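Local coordinates for protein glycosyl hydrolase family 88 (Pedobacter heparinus, PDB 3WIW) that releases unsaturated glucuronyl residues from heparin-derived oligosaccharides by hydrolysis, as a member of glycoside hydrolase family 88, at residues A[307-321]-A[377-391]. Numbering follows the deposited sequence. Where two conformers were deposited one is given.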
loop_
_atom_site.group_PDB
_atom_site.type_symbol
_atom_site.label_atom_id
_atom_site.label_comp_id
_atom_site.label_asym_id
_atom_site.label_seq_id
_atom_site.Cartn_x
_atom_site.Cartn_y
_atom_site.Cartn_z
ATOM N N SER A 307 -6.365 -1.708 7.140
ATOM C CA SER A 307 -5.409 -1.375 6.082
ATOM C C SER A 307 -4.893 -2.653 5.425
ATOM O O SER A 307 -4.788 -2.728 4.195
ATOM C CB SER A 307 -4.269 -0.510 6.628
ATOM O OG SER A 307 -3.390 -1.229 7.472
ATOM N N ALA A 308 -4.593 -3.676 6.226
ATOM C CA ALA A 308 -4.162 -4.961 5.674
ATOM C C ALA A 308 -5.258 -5.551 4.784
ATOM O O ALA A 308 -4.963 -6.106 3.712
ATOM C CB ALA A 308 -3.778 -5.933 6.785
ATOM N N ALA A 309 -6.515 -5.506 5.251
ATOM C CA ALA A 309 -7.642 -6.013 4.454
ATOM C C ALA A 309 -7.717 -5.291 3.115
ATOM O O ALA A 309 -7.945 -5.937 2.093
ATOM C CB ALA A 309 -8.948 -5.851 5.188
ATOM N N ALA A 310 -7.569 -3.961 3.111
ATOM C CA ALA A 310 -7.712 -3.197 1.872
ATOM C C ALA A 310 -6.601 -3.560 0.876
ATOM O O ALA A 310 -6.866 -3.704 -0.330
ATOM C CB ALA A 310 -7.713 -1.715 2.171
ATOM N N VAL A 311 -5.364 -3.689 1.360
ATOM C CA VAL A 311 -4.230 -4.065 0.520
ATOM C C VAL A 311 -4.457 -5.458 -0.054
ATOM O O VAL A 311 -4.248 -5.685 -1.249
ATOM C CB VAL A 311 -2.908 -3.952 1.303
ATOM C CG1 VAL A 311 -1.730 -4.515 0.490
ATOM C CG2 VAL A 311 -2.636 -2.495 1.711
ATOM N N ILE A 312 -4.915 -6.386 0.789
ATOM C CA ILE A 312 -5.205 -7.734 0.325
ATOM C C ILE A 312 -6.303 -7.736 -0.735
ATOM O O ILE A 312 -6.162 -8.417 -1.757
ATOM C CB ILE A 312 -5.572 -8.673 1.506
ATOM C CG1 ILE A 312 -4.315 -8.958 2.331
ATOM C CG2 ILE A 312 -6.188 -9.966 0.998
ATOM C CD1 ILE A 312 -4.618 -9.472 3.740
ATOM N N ALA A 313 -7.396 -6.998 -0.501
ATOM C CA ALA A 313 -8.475 -6.948 -1.476
ATOM C C ALA A 313 -7.969 -6.407 -2.823
ATOM O O ALA A 313 -8.253 -6.999 -3.879
ATOM C CB ALA A 313 -9.633 -6.117 -0.956
ATOM N N SER A 314 -7.222 -5.299 -2.804
ATOM C CA SER A 314 -6.728 -4.731 -4.050
ATOM C C SER A 314 -5.844 -5.738 -4.783
ATOM O O SER A 314 -6.021 -5.971 -5.981
ATOM C CB SER A 314 -5.980 -3.437 -3.799
ATOM O OG SER A 314 -5.760 -2.847 -5.060
ATOM N N ALA A 315 -4.939 -6.383 -4.053
ATOM C CA ALA A 315 -4.040 -7.353 -4.667
ATOM C C ALA A 315 -4.806 -8.547 -5.240
ATOM O O ALA A 315 -4.514 -8.985 -6.359
ATOM C CB ALA A 315 -2.993 -7.826 -3.670
ATOM N N LEU A 316 -5.751 -9.087 -4.471
ATOM C CA LEU A 316 -6.502 -10.255 -4.932
ATOM C C LEU A 316 -7.320 -9.964 -6.180
ATOM O O LEU A 316 -7.487 -10.836 -7.040
ATOM C CB LEU A 316 -7.382 -10.831 -3.820
ATOM C CG LEU A 316 -6.650 -11.521 -2.667
ATOM C CD1 LEU A 316 -7.688 -12.006 -1.678
ATOM C CD2 LEU A 316 -5.801 -12.686 -3.165
ATOM N N LEU A 317 -7.808 -8.731 -6.306
ATOM C CA LEU A 317 -8.532 -8.357 -7.523
ATOM C C LEU A 317 -7.604 -8.381 -8.745
ATOM O O LEU A 317 -7.971 -8.936 -9.777
ATOM C CB LEU A 317 -9.186 -6.990 -7.359
ATOM C CG LEU A 317 -10.378 -7.000 -6.397
ATOM C CD1 LEU A 317 -10.740 -5.573 -5.966
ATOM C CD2 LEU A 317 -11.581 -7.728 -7.022
ATOM N N ASP A 318 -6.400 -7.821 -8.631
ATOM C CA ASP A 318 -5.459 -7.944 -9.740
ATOM C C ASP A 318 -5.041 -9.402 -9.951
ATOM O O ASP A 318 -4.926 -9.849 -11.083
ATOM C CB ASP A 318 -4.238 -7.050 -9.563
ATOM C CG ASP A 318 -4.387 -5.715 -10.280
ATOM O OD1 ASP A 318 -5.534 -5.288 -10.585
ATOM O OD2 ASP A 318 -3.351 -5.082 -10.514
ATOM N N LEU A 319 -4.830 -10.157 -8.872
ATOM C CA LEU A 319 -4.422 -11.549 -9.026
ATOM C C LEU A 319 -5.491 -12.325 -9.785
ATOM O O LEU A 319 -5.172 -13.172 -10.637
ATOM C CB LEU A 319 -4.168 -12.176 -7.660
ATOM C CG LEU A 319 -3.553 -13.574 -7.667
ATOM C CD1 LEU A 319 -2.193 -13.590 -8.348
ATOM C CD2 LEU A 319 -3.452 -14.129 -6.241
ATOM N N SER A 320 -6.762 -12.030 -9.479
ATOM C CA SER A 320 -7.876 -12.730 -10.119
ATOM C C SER A 320 -7.870 -12.583 -11.653
ATOM O O SER A 320 -8.365 -13.470 -12.374
ATOM C CB SER A 320 -9.221 -12.285 -9.531
ATOM O OG SER A 320 -9.679 -11.064 -10.079
ATOM N N THR A 321 -7.294 -11.490 -12.163
ATOM C CA THR A 321 -7.275 -11.251 -13.610
ATOM C C THR A 321 -6.038 -11.827 -14.281
ATOM O O THR A 321 -5.966 -11.889 -15.515
ATOM C CB THR A 321 -7.359 -9.746 -13.943
ATOM O OG1 THR A 321 -6.140 -9.094 -13.550
ATOM C CG2 THR A 321 -8.553 -9.112 -13.231
ATOM N N ALA A 377 -4.987 3.128 4.364
ATOM C CA ALA A 377 -6.159 2.239 4.281
ATOM C C ALA A 377 -7.138 2.802 3.260
ATOM O O ALA A 377 -7.662 2.071 2.416
ATOM C CB ALA A 377 -6.822 2.083 5.612
ATOM N N ASP A 378 -7.354 4.115 3.292
ATOM C CA ASP A 378 -8.294 4.728 2.359
ATOM C C ASP A 378 -7.792 4.620 0.911
ATOM O O ASP A 378 -8.597 4.347 0.002
ATOM C CB ASP A 378 -8.532 6.205 2.686
ATOM C CG ASP A 378 -9.237 6.434 4.012
ATOM O OD1 ASP A 378 -9.669 5.471 4.676
ATOM O OD2 ASP A 378 -9.413 7.616 4.377
ATOM N N TYR A 379 -6.487 4.819 0.694
ATOM C CA TYR A 379 -5.910 4.772 -0.625
ATOM C C TYR A 379 -6.112 3.391 -1.239
ATOM O O TYR A 379 -6.644 3.264 -2.360
ATOM C CB TYR A 379 -4.431 5.101 -0.494
ATOM C CG TYR A 379 -3.675 4.981 -1.792
ATOM C CD1 TYR A 379 -3.615 6.049 -2.712
ATOM C CD2 TYR A 379 -2.982 3.796 -2.116
ATOM C CE1 TYR A 379 -2.884 5.937 -3.895
ATOM C CE2 TYR A 379 -2.257 3.679 -3.309
ATOM C CZ TYR A 379 -2.212 4.757 -4.184
ATOM O OH TYR A 379 -1.497 4.696 -5.347
ATOM N N TYR A 380 -5.727 2.339 -0.511
ATOM C CA TYR A 380 -5.848 0.987 -1.066
ATOM C C TYR A 380 -7.297 0.521 -1.153
ATOM O O TYR A 380 -7.642 -0.250 -2.044
ATOM C CB TYR A 380 -4.922 -0.035 -0.365
ATOM C CG TYR A 380 -3.473 0.281 -0.673
ATOM C CD1 TYR A 380 -2.933 0.067 -1.952
ATOM C CD2 TYR A 380 -2.666 0.884 0.292
ATOM C CE1 TYR A 380 -1.609 0.405 -2.260
ATOM C CE2 TYR A 380 -1.344 1.230 0.003
ATOM C CZ TYR A 380 -0.825 0.994 -1.283
ATOM O OH TYR A 380 0.452 1.378 -1.551
ATOM N N TYR A 381 -8.161 1.030 -0.276
ATOM C CA TYR A 381 -9.578 0.745 -0.395
ATOM C C TYR A 381 -10.173 1.323 -1.676
ATOM O O TYR A 381 -10.851 0.617 -2.426
ATOM C CB TYR A 381 -10.309 1.288 0.829
ATOM C CG TYR A 381 -11.813 1.208 0.766
ATOM C CD1 TYR A 381 -12.470 -0.022 0.780
ATOM C CD2 TYR A 381 -12.575 2.361 0.726
ATOM C CE1 TYR A 381 -13.885 -0.098 0.762
ATOM C CE2 TYR A 381 -13.972 2.310 0.710
ATOM C CZ TYR A 381 -14.615 1.078 0.724
ATOM O OH TYR A 381 -15.992 1.039 0.701
ATOM N N LEU A 382 -9.893 2.595 -1.973
ATOM C CA LEU A 382 -10.412 3.139 -3.228
ATOM C C LEU A 382 -9.760 2.460 -4.435
ATOM O O LEU A 382 -10.425 2.253 -5.465
ATOM C CB LEU A 382 -10.286 4.665 -3.313
ATOM C CG LEU A 382 -11.123 5.448 -2.298
ATOM C CD1 LEU A 382 -11.192 6.895 -2.733
ATOM C CD2 LEU A 382 -12.538 4.875 -2.141
ATOM N N GLU A 383 -8.488 2.084 -4.334
ATOM C CA GLU A 383 -7.850 1.356 -5.433
ATOM C C GLU A 383 -8.599 0.054 -5.687
ATOM O O GLU A 383 -8.900 -0.300 -6.836
ATOM C CB GLU A 383 -6.405 1.073 -5.091
ATOM C CG GLU A 383 -5.621 0.516 -6.261
ATOM C CD GLU A 383 -4.213 0.245 -5.839
ATOM O OE1 GLU A 383 -3.368 1.134 -6.032
ATOM O OE2 GLU A 383 -3.940 -0.837 -5.266
ATOM N N ALA A 384 -8.958 -0.640 -4.603
ATOM C CA ALA A 384 -9.709 -1.885 -4.721
ATOM C C ALA A 384 -11.107 -1.667 -5.330
ATOM O O ALA A 384 -11.556 -2.446 -6.186
ATOM C CB ALA A 384 -9.798 -2.579 -3.353
ATOM N N LEU A 385 -11.791 -0.602 -4.910
ATOM C CA LEU A 385 -13.088 -0.278 -5.499
ATOM C C LEU A 385 -12.959 -0.026 -7.006
ATOM O O LEU A 385 -13.793 -0.473 -7.790
ATOM C CB LEU A 385 -13.722 0.952 -4.852
ATOM C CG LEU A 385 -14.100 0.854 -3.375
ATOM C CD1 LEU A 385 -14.992 2.008 -2.975
ATOM C CD2 LEU A 385 -14.794 -0.454 -3.045
ATOM N N LYS A 386 -11.929 0.696 -7.418
ATOM C CA LYS A 386 -11.718 0.958 -8.834
ATOM C C LYS A 386 -11.444 -0.358 -9.590
ATOM O O LYS A 386 -12.009 -0.586 -10.659
ATOM C CB LYS A 386 -10.566 1.947 -9.017
ATOM C CG LYS A 386 -10.436 2.467 -10.427
ATOM C CD LYS A 386 -9.355 3.548 -10.565
ATOM C CE LYS A 386 -7.977 3.003 -10.217
ATOM N NZ LYS A 386 -6.904 3.732 -10.974
ATOM N N ARG A 387 -10.600 -1.231 -9.035
ATOM C CA ARG A 387 -10.325 -2.519 -9.674
ATOM C C ARG A 387 -11.574 -3.401 -9.772
ATOM O O ARG A 387 -11.833 -4.049 -10.798
ATOM C CB ARG A 387 -9.186 -3.251 -8.950
ATOM C CG ARG A 387 -7.858 -2.581 -9.121
ATOM C CD ARG A 387 -6.768 -3.224 -8.263
ATOM N NE ARG A 387 -5.478 -2.573 -8.493
ATOM C CZ ARG A 387 -4.303 -3.064 -8.109
ATOM N NH1 ARG A 387 -3.182 -2.409 -8.425
ATOM N NH2 ARG A 387 -4.235 -4.206 -7.423
ATOM N N TYR A 388 -12.350 -3.417 -8.697
ATOM C CA TYR A 388 -13.567 -4.197 -8.642
ATOM C C TYR A 388 -14.562 -3.678 -9.687
ATOM O O TYR A 388 -15.148 -4.449 -10.446
ATOM C CB TYR A 388 -14.166 -4.110 -7.234
ATOM C CG TYR A 388 -15.458 -4.875 -7.070
ATOM C CD1 TYR A 388 -15.447 -6.209 -6.704
ATOM C CD2 TYR A 388 -16.678 -4.266 -7.284
ATOM C CE1 TYR A 388 -16.607 -6.923 -6.541
ATOM C CE2 TYR A 388 -17.872 -4.967 -7.098
ATOM C CZ TYR A 388 -17.822 -6.296 -6.743
ATOM O OH TYR A 388 -18.977 -7.007 -6.594
ATOM N N ALA A 389 -14.780 -2.367 -9.710
ATOM C CA ALA A 389 -15.702 -1.787 -10.671
ATOM C C ALA A 389 -15.270 -2.024 -12.121
ATOM O O ALA A 389 -16.119 -2.190 -12.999
ATOM C CB ALA A 389 -15.893 -0.298 -10.395
ATOM N N GLU A 390 -13.965 -2.050 -12.375
ATOM C CA GLU A 390 -13.465 -2.298 -13.722
ATOM C C GLU A 390 -13.760 -3.726 -14.157
ATOM O O GLU A 390 -14.176 -3.964 -15.289
ATOM C CB GLU A 390 -11.962 -2.014 -13.778
ATOM C CG GLU A 390 -11.267 -2.472 -15.068
ATOM C CD GLU A 390 -11.835 -1.845 -16.326
ATOM O OE1 GLU A 390 -12.444 -0.751 -16.242
ATOM O OE2 GLU A 390 -11.673 -2.457 -17.406
ATOM N N ILE A 391 -13.562 -4.675 -13.245
ATOM C CA ILE A 391 -13.838 -6.073 -13.541
ATOM C C ILE A 391 -15.320 -6.273 -13.832
ATOM O O ILE A 391 -15.687 -6.908 -14.812
ATOM C CB ILE A 391 -13.383 -6.993 -12.385
ATOM C CG1 ILE A 391 -11.851 -7.040 -12.321
ATOM C CG2 ILE A 391 -13.950 -8.418 -12.560
ATOM C CD1 ILE A 391 -11.319 -7.612 -11.020
#
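Ser307 and Ala377 bring helices 307-321 and 377-391 nearest, their CA atoms 4.1 Å apart, and small residues keep them nearly as close as far as Ser314. Ala310 CB rests 3.7 Å from Tyr381 N, Ala384 fits as a knob among Ala310, Ala313, Ser314 and Leu317, and Leu317 CD1 packs 3.2 Å from Ala384 O. In this buried part Ser314 OG, anti to its own N (chi1 -169°), donates to the anti lone pair of Glu383 OE2 at 2.7 Å; OE2 also bonds Tyr253, and OE1 Tyr84. Arg387, extended from CG to NE, donates from NH2 to Ser314 O at 2.9 Å, in the guanidinium plane. The Asp318 carboxylate stacks on one guanidinium face, planes 4° apart, Asp318 OD2 3.3 Å from Arg387 NH2 in a salt bridge of charges alone; OD2 also pairs with Lys260. Over the opposite face, Glu383 OE2 makes a long salt bridge. A leucine replacing Arg387 would probably leave Ser314 O without its cross-helix donor and Asp318 relying on Lys260. Toward Thr321 the helices diverge, and Ile391 CD1 meets Thr321 CG2 at 3.8 Å, nearer solvent. Ser307 OG bonds Asp305 and Arg246, a predicted substrate-binding residue. Near-parallel packing at 28° typifies neighbouring inner helices of an (alpha/alpha)6 barrel.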